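PDB 5H72: flagellar biosynthetic protein FliP from Thermotoga maritima MSB8, which probably takes part in flagellum-specific protein export as a membrane component of the type III export gate, represented here by its periplasmic domain. Local coordinates for residues 34-39 against 74-79; 45-50 against 55-60. All coordinates share one frame; numbering follows the deposited sequence.

Contact 1 of 2, residues 34-39 against 74-79; sequences INELKN and LGELEV
Glu36 and Glu76 meet carboxylate to carboxylate between two helices of the all-helical periplasmic domain of FliP, helix 17-39 and helix 65-80. OE1 of Glu36 lies 2.7 Å from OE2 of Glu76, a spacing that suggests a shared proton. The side chains cross at about a right angle, and their carboxylate planes are turned 40° against each other. Both chains start with CG anti to the carbonyl carbon and then bend at chi2 (-68° in Glu36, -59° in Glu76). The bend in Glu36 curls its carboxylate back beside its own chain, and OE2 of Glu76 sits in the crook, 3.5 Å from Glu36 CB as well.

Arg28 of the second subunit probably makes this pairing of acids tolerable in a buried place, since its NH1 forms salt bridges to OE1 of both glutamates, while Phe32 of the same subunit packs on both. The pair thus belongs to a subunit interface as much as to the interior of one chain. A glutamine in place of Glu36 would probably weaken the hold on that arginine, leaving Glu76 as the one acid of the pair to balance its charge. Beside the acids the helices come close at Gly75, where bare backbone faces Leu37: Leu37 CD2 is 4.7 Å from Gly75 CA.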
ATOM      1  N   ILE A  34       4.558  -8.688  11.348  1.00 29.29           N
ATOM      2  CA  ILE A  34       4.942  -9.262  12.628  1.00 32.19           C
ATOM      3  C   ILE A  34       6.398  -8.932  12.981  1.00 30.12           C
ATOM      4  O   ILE A  34       6.696  -8.529  14.104  1.00 31.47           O
ATOM      5  CB  ILE A  34       4.716 -10.783  12.629  1.00 32.86           C
ATOM      6  CG1 ILE A  34       3.218 -11.074  12.727  1.00 28.06           C
ATOM      7  CG2 ILE A  34       5.467 -11.449  13.774  1.00 32.23           C
ATOM      8  CD1 ILE A  34       2.846 -12.500  12.409  1.00 32.87           C
ATOM      9  N   ASN A  35       7.299  -9.073  12.017  1.00 32.53           N
ATOM     10  CA  ASN A  35       8.711  -8.770  12.250  1.00 30.26           C
ATOM     11  C   ASN A  35       8.932  -7.307  12.628  1.00 35.44           C
ATOM     12  O   ASN A  35       9.702  -7.009  13.538  1.00 34.15           O
ATOM     13  CB  ASN A  35       9.531  -9.122  11.017  1.00 30.85           C
ATOM     14  CG  ASN A  35      11.021  -8.927  11.226  1.00 38.99           C
ATOM     15  OD1 ASN A  35      11.641  -8.079  10.590  1.00 47.29           O
ATOM     16  ND2 ASN A  35      11.607  -9.718  12.115  1.00 42.65           N
ATOM     17  N   GLU A  36       8.244  -6.397  11.934  1.00 34.33           N
ATOM     18  CA  GLU A  36       8.329  -4.962  12.219  1.00 32.63           C
ATOM     19  C   GLU A  36       7.837  -4.664  13.631  1.00 35.50           C
ATOM     20  O   GLU A  36       8.412  -3.839  14.337  1.00 33.07           O
ATOM     21  CB  GLU A  36       7.508  -4.147  11.211  1.00 31.85           C
ATOM     22  CG  GLU A  36       8.233  -3.835   9.912  1.00 34.62           C
ATOM     23  CD  GLU A  36       9.397  -2.866  10.102  1.00 38.23           C
ATOM     24  OE1 GLU A  36       9.158  -1.700  10.483  1.00 33.95           O
ATOM     25  OE2 GLU A  36      10.553  -3.274   9.868  1.00 39.29           O
ATOM     26  N   LEU A  37       6.762  -5.340  14.028  1.00 30.86           N
ATOM     27  CA  LEU A  37       6.170  -5.120  15.336  1.00 34.59           C
ATOM     28  C   LEU A  37       7.091  -5.613  16.454  1.00 36.19           C
ATOM     29  O   LEU A  37       7.203  -4.973  17.497  1.00 35.08           O
ATOM     30  CB  LEU A  37       4.798  -5.806  15.429  1.00 32.51           C
ATOM     31  CG  LEU A  37       3.623  -5.108  14.732  1.00 31.05           C
ATOM     32  CD1 LEU A  37       2.464  -6.063  14.577  1.00 30.89           C
ATOM     33  CD2 LEU A  37       3.173  -3.863  15.486  1.00 29.70           C
ATOM     34  N   LYS A  38       7.748  -6.749  16.234  1.00 38.21           N
ATOM     35  CA  LYS A  38       8.659  -7.289  17.232  1.00 38.54           C
ATOM     36  C   LYS A  38       9.920  -6.451  17.309  1.00 38.43           C
ATOM     37  O   LYS A  38      10.345  -6.070  18.395  1.00 42.94           O
ATOM     38  CB  LYS A  38       9.017  -8.746  16.928  1.00 35.99           C
ATOM     39  CG  LYS A  38       7.866  -9.704  17.156  1.00 39.87           C
ATOM     40  CD  LYS A  38       8.338 -11.148  17.129  1.00 41.12           C
ATOM     41  CE  LYS A  38       7.159 -12.101  17.312  1.00 44.74           C
ATOM     42  NZ  LYS A  38       7.579 -13.538  17.277  1.00 51.21           N
ATOM     43  N   ASN A  39      10.511  -6.163  16.156  1.00 34.80           N
ATOM     44  CA  ASN A  39      11.790  -5.470  16.125  1.00 38.05           C
ATOM     45  C   ASN A  39      11.702  -4.052  16.691  1.00 40.34           C
ATOM     46  O   ASN A  39      12.702  -3.504  17.148  1.00 42.35           O
ATOM     47  CB  ASN A  39      12.354  -5.464  14.699  1.00 40.83           C
ATOM     48  CG  ASN A  39      12.888  -6.845  14.279  1.00 51.56           C
ATOM     49  OD1 ASN A  39      13.168  -7.700  15.127  1.00 52.45           O
ATOM     50  ND2 ASN A  39      13.039  -7.057  12.975  1.00 50.39           N
ATOM     51  N   LEU A  74      -0.271   1.488  13.262  1.00 30.65           N
ATOM     52  CA  LEU A  74      -0.040   2.258  14.483  1.00 34.12           C
ATOM     53  C   LEU A  74       1.425   2.207  14.855  1.00 36.53           C
ATOM     54  O   LEU A  74       2.033   3.244  15.125  1.00 39.11           O
ATOM     55  CB  LEU A  74      -0.886   1.732  15.640  1.00 36.98           C
ATOM     56  CG  LEU A  74      -2.349   2.165  15.687  1.00 48.40           C
ATOM     57  CD1 LEU A  74      -2.953   1.753  17.018  1.00 52.93           C
ATOM     58  CD2 LEU A  74      -2.479   3.671  15.470  1.00 47.44           C
ATOM     59  N   GLY A  75       1.987   0.999  14.848  1.00 33.54           N
ATOM     60  CA  GLY A  75       3.399   0.799  15.122  1.00 31.30           C
ATOM     61  C   GLY A  75       4.321   1.617  14.230  1.00 33.16           C
ATOM     62  O   GLY A  75       5.282   2.212  14.712  1.00 32.45           O
ATOM     63  N   GLU A  76       4.039   1.659  12.932  1.00 30.82           N
ATOM     64  CA  GLU A  76       4.910   2.392  12.006  1.00 32.92           C
ATOM     65  C   GLU A  76       4.846   3.894  12.244  1.00 32.96           C
ATOM     66  O   GLU A  76       5.847   4.581  12.148  1.00 31.02           O
ATOM     67  CB  GLU A  76       4.545   2.099  10.548  1.00 31.43           C
ATOM     68  CG  GLU A  76       4.826   0.668  10.095  1.00 33.04           C
ATOM     69  CD  GLU A  76       6.283   0.294  10.243  1.00 35.15           C
ATOM     70  OE1 GLU A  76       7.138   1.134   9.902  1.00 35.26           O
ATOM     71  OE2 GLU A  76       6.571  -0.829  10.705  1.00 36.07           O
ATOM     72  N   LEU A  77       3.659   4.405  12.558  1.00 34.99           N
ATOM     73  CA  LEU A  77       3.513   5.834  12.806  1.00 35.92           C
ATOM     74  C   LEU A  77       4.242   6.222  14.087  1.00 36.47           C
ATOM     75  O   LEU A  77       4.949   7.225  14.114  1.00 41.49           O
ATOM     76  CB  LEU A  77       2.033   6.223  12.859  1.00 36.40           C
ATOM     77  CG  LEU A  77       1.323   6.119  11.502  1.00 38.72           C
ATOM     78  CD1 LEU A  77      -0.190   6.106  11.658  1.00 36.63           C
ATOM     79  CD2 LEU A  77       1.756   7.246  10.562  1.00 34.21           C
ATOM     80  N   GLU A  78       4.103   5.411  15.134  1.00 33.95           N
ATOM     81  CA  GLU A  78       4.826   5.645  16.389  1.00 35.83           C
ATOM     82  C   GLU A  78       6.328   5.737  16.166  1.00 36.42           C
ATOM     83  O   GLU A  78       6.981   6.626  16.698  1.00 42.84           O
ATOM     84  CB  GLU A  78       4.517   4.545  17.414  1.00 38.75           C
ATOM     85  CG  GLU A  78       3.099   4.628  17.995  1.00 44.89           C
ATOM     86  CD  GLU A  78       2.527   3.265  18.375  1.00 48.10           C
ATOM     87  OE1 GLU A  78       3.270   2.258  18.303  1.00 47.34           O
ATOM     88  OE2 GLU A  78       1.331   3.196  18.741  1.00 49.64           O
ATOM     89  N   VAL A  79       6.882   4.826  15.377  1.00 35.47           N
ATOM     90  CA  VAL A  79       8.304   4.880  15.072  1.00 33.99           C
ATOM     91  C   VAL A  79       8.610   6.067  14.160  1.00 34.01           C
ATOM     92  O   VAL A  79       9.624   6.738  14.341  1.00 37.06           O
ATOM     93  CB  VAL A  79       8.802   3.565  14.417  1.00 34.63           C
ATOM     94  CG1 VAL A  79      10.299   3.652  14.069  1.00 27.65           C
ATOM     95  CG2 VAL A  79       8.524   2.378  15.337  1.00 31.28           C
TER

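Contact 2 of 2, residues 45-50 against 55-60; sequences NVFMLA and IEIAKI
Ile57 CD1 reaches into the side of helix 43-52, touching Ala50 CB at 3.8 Å and Val46 CG1 at 3.9 Å, one helical turn apart. Its CG1 stands between the backbone N and the carbonyl carbon (chi1 58°), a rotation that carries CD1 to the helix. Next to it Ile60 applies its CG2 branch to Val46, 3.6 Å from Val46 CB, the two side chains crossing at about a right angle.

The Phe47 ring lies against the second half of the segment, from Ile57 to Ile60. Its CE2 is 3.9 Å from Ile60 CG2 and its CD1 approaches Ile57 CD1 obliquely, while the ring edge is turned to the backbone of Ala58, with CZ 3.7 Å from Ala58 O.

At the other end a backbone bond, Ile55 N to Ala50 O (3.0 Å, 156° at the hydrogen), ties the start of the returning segment back to the last turn of helix 43-52. Farther out, Ala58 N is hydrogen-bonded to Glu62 OE1, which probably helps to hold the chain that follows Ile57. The segment 55-60 therefore lies along one flank of helix 43-52; Val46 also packs on Ala71 of helix 65-80, and Ile60 continues onto Lys38 of helix 17-39.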
ATOM      1  N   ASN A  45       0.463  -3.199  20.790  1.00 41.18           N
ATOM      2  CA  ASN A  45      -0.586  -2.723  19.886  1.00 43.32           C
ATOM      3  C   ASN A  45      -1.517  -3.849  19.480  1.00 40.85           C
ATOM      4  O   ASN A  45      -2.733  -3.677  19.461  1.00 44.02           O
ATOM      5  CB  ASN A  45       0.004  -2.086  18.626  1.00 42.02           C
ATOM      6  CG  ASN A  45       0.753  -0.807  18.913  1.00 43.69           C
ATOM      7  OD1 ASN A  45       0.620  -0.222  19.990  1.00 52.21           O
ATOM      8  ND2 ASN A  45       1.538  -0.354  17.946  1.00 42.15           N
ATOM      9  N   VAL A  46      -0.943  -5.004  19.167  1.00 36.13           N
ATOM     10  CA  VAL A  46      -1.740  -6.151  18.766  1.00 35.23           C
ATOM     11  C   VAL A  46      -2.647  -6.603  19.893  1.00 41.10           C
ATOM     12  O   VAL A  46      -3.859  -6.719  19.714  1.00 39.87           O
ATOM     13  CB  VAL A  46      -0.866  -7.325  18.347  1.00 36.85           C
ATOM     14  CG1 VAL A  46      -1.731  -8.493  17.916  1.00 31.69           C
ATOM     15  CG2 VAL A  46       0.099  -6.906  17.247  1.00 34.49           C
ATOM     16  N   PHE A  47      -2.049  -6.849  21.056  1.00 43.51           N
ATOM     17  CA  PHE A  47      -2.793  -7.279  22.241  1.00 43.22           C
ATOM     18  C   PHE A  47      -3.860  -6.274  22.654  1.00 44.00           C
ATOM     19  O   PHE A  47      -4.978  -6.659  22.995  1.00 44.89           O
ATOM     20  CB  PHE A  47      -1.831  -7.528  23.406  1.00 42.84           C
ATOM     21  CG  PHE A  47      -0.947  -8.717  23.201  1.00 36.74           C
ATOM     22  CD1 PHE A  47      -1.492  -9.988  23.126  1.00 41.79           C
ATOM     23  CD2 PHE A  47       0.416  -8.570  23.069  1.00 38.15           C
ATOM     24  CE1 PHE A  47      -0.690 -11.094  22.927  1.00 40.00           C
ATOM     25  CE2 PHE A  47       1.224  -9.675  22.869  1.00 41.41           C
ATOM     26  CZ  PHE A  47       0.666 -10.940  22.796  1.00 37.08           C
ATOM     27  N   MET A  48      -3.522  -4.989  22.608  1.00 40.58           N
ATOM     28  CA  MET A  48      -4.484  -3.953  22.955  1.00 44.11           C
ATOM     29  C   MET A  48      -5.677  -3.996  22.011  1.00 49.72           C
ATOM     30  O   MET A  48      -6.822  -4.004  22.455  1.00 55.87           O
ATOM     31  CB  MET A  48      -3.836  -2.568  22.927  1.00 50.26           C
ATOM     32  CG  MET A  48      -4.849  -1.428  23.011  1.00 63.14           C
ATOM     33  SD  MET A  48      -4.165   0.235  22.794  1.00 92.74           S
ATOM     34  CE  MET A  48      -3.669   0.219  21.070  1.00 62.61           C
ATOM     35  N   LEU A  49      -5.406  -4.038  20.709  1.00 49.17           N
ATOM     36  CA  LEU A  49      -6.473  -4.059  19.714  1.00 48.69           C
ATOM     37  C   LEU A  49      -7.286  -5.344  19.810  1.00 47.21           C
ATOM     38  O   LEU A  49      -8.485  -5.345  19.536  1.00 49.89           O
ATOM     39  CB  LEU A  49      -5.902  -3.894  18.301  1.00 44.90           C
ATOM     40  CG  LEU A  49      -5.954  -2.493  17.683  1.00 51.78           C
ATOM     41  CD1 LEU A  49      -5.670  -1.418  18.706  1.00 57.48           C
ATOM     42  CD2 LEU A  49      -4.969  -2.367  16.530  1.00 47.08           C
ATOM     43  N   ALA A  50      -6.628  -6.430  20.198  1.00 43.98           N
ATOM     44  CA  ALA A  50      -7.278  -7.730  20.339  1.00 48.20           C
ATOM     45  C   ALA A  50      -8.255  -7.723  21.503  1.00 50.67           C
ATOM     46  O   ALA A  50      -9.385  -8.191  21.387  1.00 51.70           O
ATOM     47  CB  ALA A  50      -6.239  -8.828  20.536  1.00 43.46           C
ATOM     48  N   ILE A  55     -11.211 -10.523  21.094  1.00 54.39           N
ATOM     49  CA  ILE A  55     -10.396 -11.588  20.522  1.00 54.67           C
ATOM     50  C   ILE A  55      -9.355 -12.052  21.548  1.00 52.11           C
ATOM     51  O   ILE A  55      -8.628 -11.239  22.123  1.00 50.97           O
ATOM     52  CB  ILE A  55      -9.704 -11.122  19.221  1.00 52.58           C
ATOM     53  CG1 ILE A  55     -10.761 -10.835  18.151  1.00 58.68           C
ATOM     54  CG2 ILE A  55      -8.730 -12.164  18.718  1.00 46.55           C
ATOM     55  CD1 ILE A  55     -10.196 -10.276  16.848  1.00 54.15           C
ATOM     56  N   GLU A  56      -9.293 -13.356  21.784  1.00 49.35           N
ATOM     57  CA  GLU A  56      -8.396 -13.895  22.801  1.00 49.55           C
ATOM     58  C   GLU A  56      -7.194 -14.596  22.192  1.00 47.22           C
ATOM     59  O   GLU A  56      -7.320 -15.698  21.652  1.00 46.71           O
ATOM     60  CB  GLU A  56      -9.149 -14.864  23.713  1.00 55.63           C
ATOM     61  CG  GLU A  56     -10.231 -14.195  24.537  1.00 60.09           C
ATOM     62  CD  GLU A  56     -10.843 -15.131  25.555  1.00 68.35           C
ATOM     63  OE1 GLU A  56     -11.030 -14.699  26.714  1.00 67.75           O
ATOM     64  OE2 GLU A  56     -11.134 -16.295  25.198  1.00 68.16           O
ATOM     65  N   ILE A  57      -6.029 -13.956  22.295  1.00 44.88           N
ATOM     66  CA  ILE A  57      -4.799 -14.499  21.722  1.00 43.46           C
ATOM     67  C   ILE A  57      -3.681 -14.571  22.754  1.00 45.48           C
ATOM     68  O   ILE A  57      -3.648 -13.777  23.698  1.00 47.61           O
ATOM     69  CB  ILE A  57      -4.316 -13.653  20.512  1.00 43.95           C
ATOM     70  CG1 ILE A  57      -4.078 -12.204  20.930  1.00 44.67           C
ATOM     71  CG2 ILE A  57      -5.321 -13.709  19.376  1.00 42.08           C
ATOM     72  CD1 ILE A  57      -3.424 -11.353  19.863  1.00 42.45           C
ATOM     73  N   ALA A  58      -2.760 -15.514  22.565  1.00 45.39           N
ATOM     74  CA  ALA A  58      -1.592 -15.654  23.440  1.00 45.36           C
ATOM     75  C   ALA A  58      -0.335 -15.022  22.832  1.00 50.51           C
ATOM     76  O   ALA A  58       0.559 -14.575  23.561  1.00 50.20           O
ATOM     77  CB  ALA A  58      -1.341 -17.122  23.752  1.00 44.09           C
ATOM     78  N   LYS A  59      -0.261 -15.000  21.500  1.00 47.44           N
ATOM     79  CA  LYS A  59       0.871 -14.386  20.801  1.00 48.16           C
ATOM     80  C   LYS A  59       0.417 -13.692  19.519  1.00 43.56           C
ATOM     81  O   LYS A  59      -0.637 -14.026  18.972  1.00 42.79           O
ATOM     82  CB  LYS A  59       1.932 -15.435  20.491  1.00 46.07           C
ATOM     83  CG  LYS A  59       1.407 -16.670  19.808  1.00 46.69           C
ATOM     84  CD  LYS A  59       2.209 -17.864  20.287  1.00 58.46           C
ATOM     85  CE  LYS A  59       2.386 -18.914  19.211  1.00 62.14           C
ATOM     86  NZ  LYS A  59       3.391 -19.924  19.662  1.00 78.90           N
ATOM     87  N   ILE A  60       1.204 -12.731  19.035  1.00 38.54           N
ATOM     88  CA  ILE A  60       0.721 -11.878  17.952  1.00 40.18           C
ATOM     89  C   ILE A  60       0.563 -12.638  16.639  1.00 38.95           C
ATOM     90  O   ILE A  60      -0.181 -12.206  15.755  1.00 37.64           O
ATOM     91  CB  ILE A  60       1.625 -10.647  17.730  1.00 39.11           C
ATOM     92  CG1 ILE A  60       3.035 -11.045  17.299  1.00 39.90           C
ATOM     93  CG2 ILE A  60       1.673  -9.789  18.993  1.00 44.40           C
ATOM     94  CD1 ILE A  60       3.879  -9.851  16.902  1.00 36.43           C
TER

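The centres of the two contacts lie 14 Å apart, and contact 2 is nested along the chain inside the loop that contact 1 closes. The order is helix 17-39, helix 43-52, the loop holding 55-60, then helix 65-80, so contact 1 joins the first and last helices while contact 2 folds the connecting loop against the middle one. They touch directly: Leu37 CD1 packs on Val46 CG2 at 3.7 Å, Ile34 meets Ile60, and Glu78 OE1 is probably hydrogen-bonded to Asn45 ND2. Together they hold the C-terminal part of helix 17-39 to the two later helices, with contact 1 turned toward the second subunit.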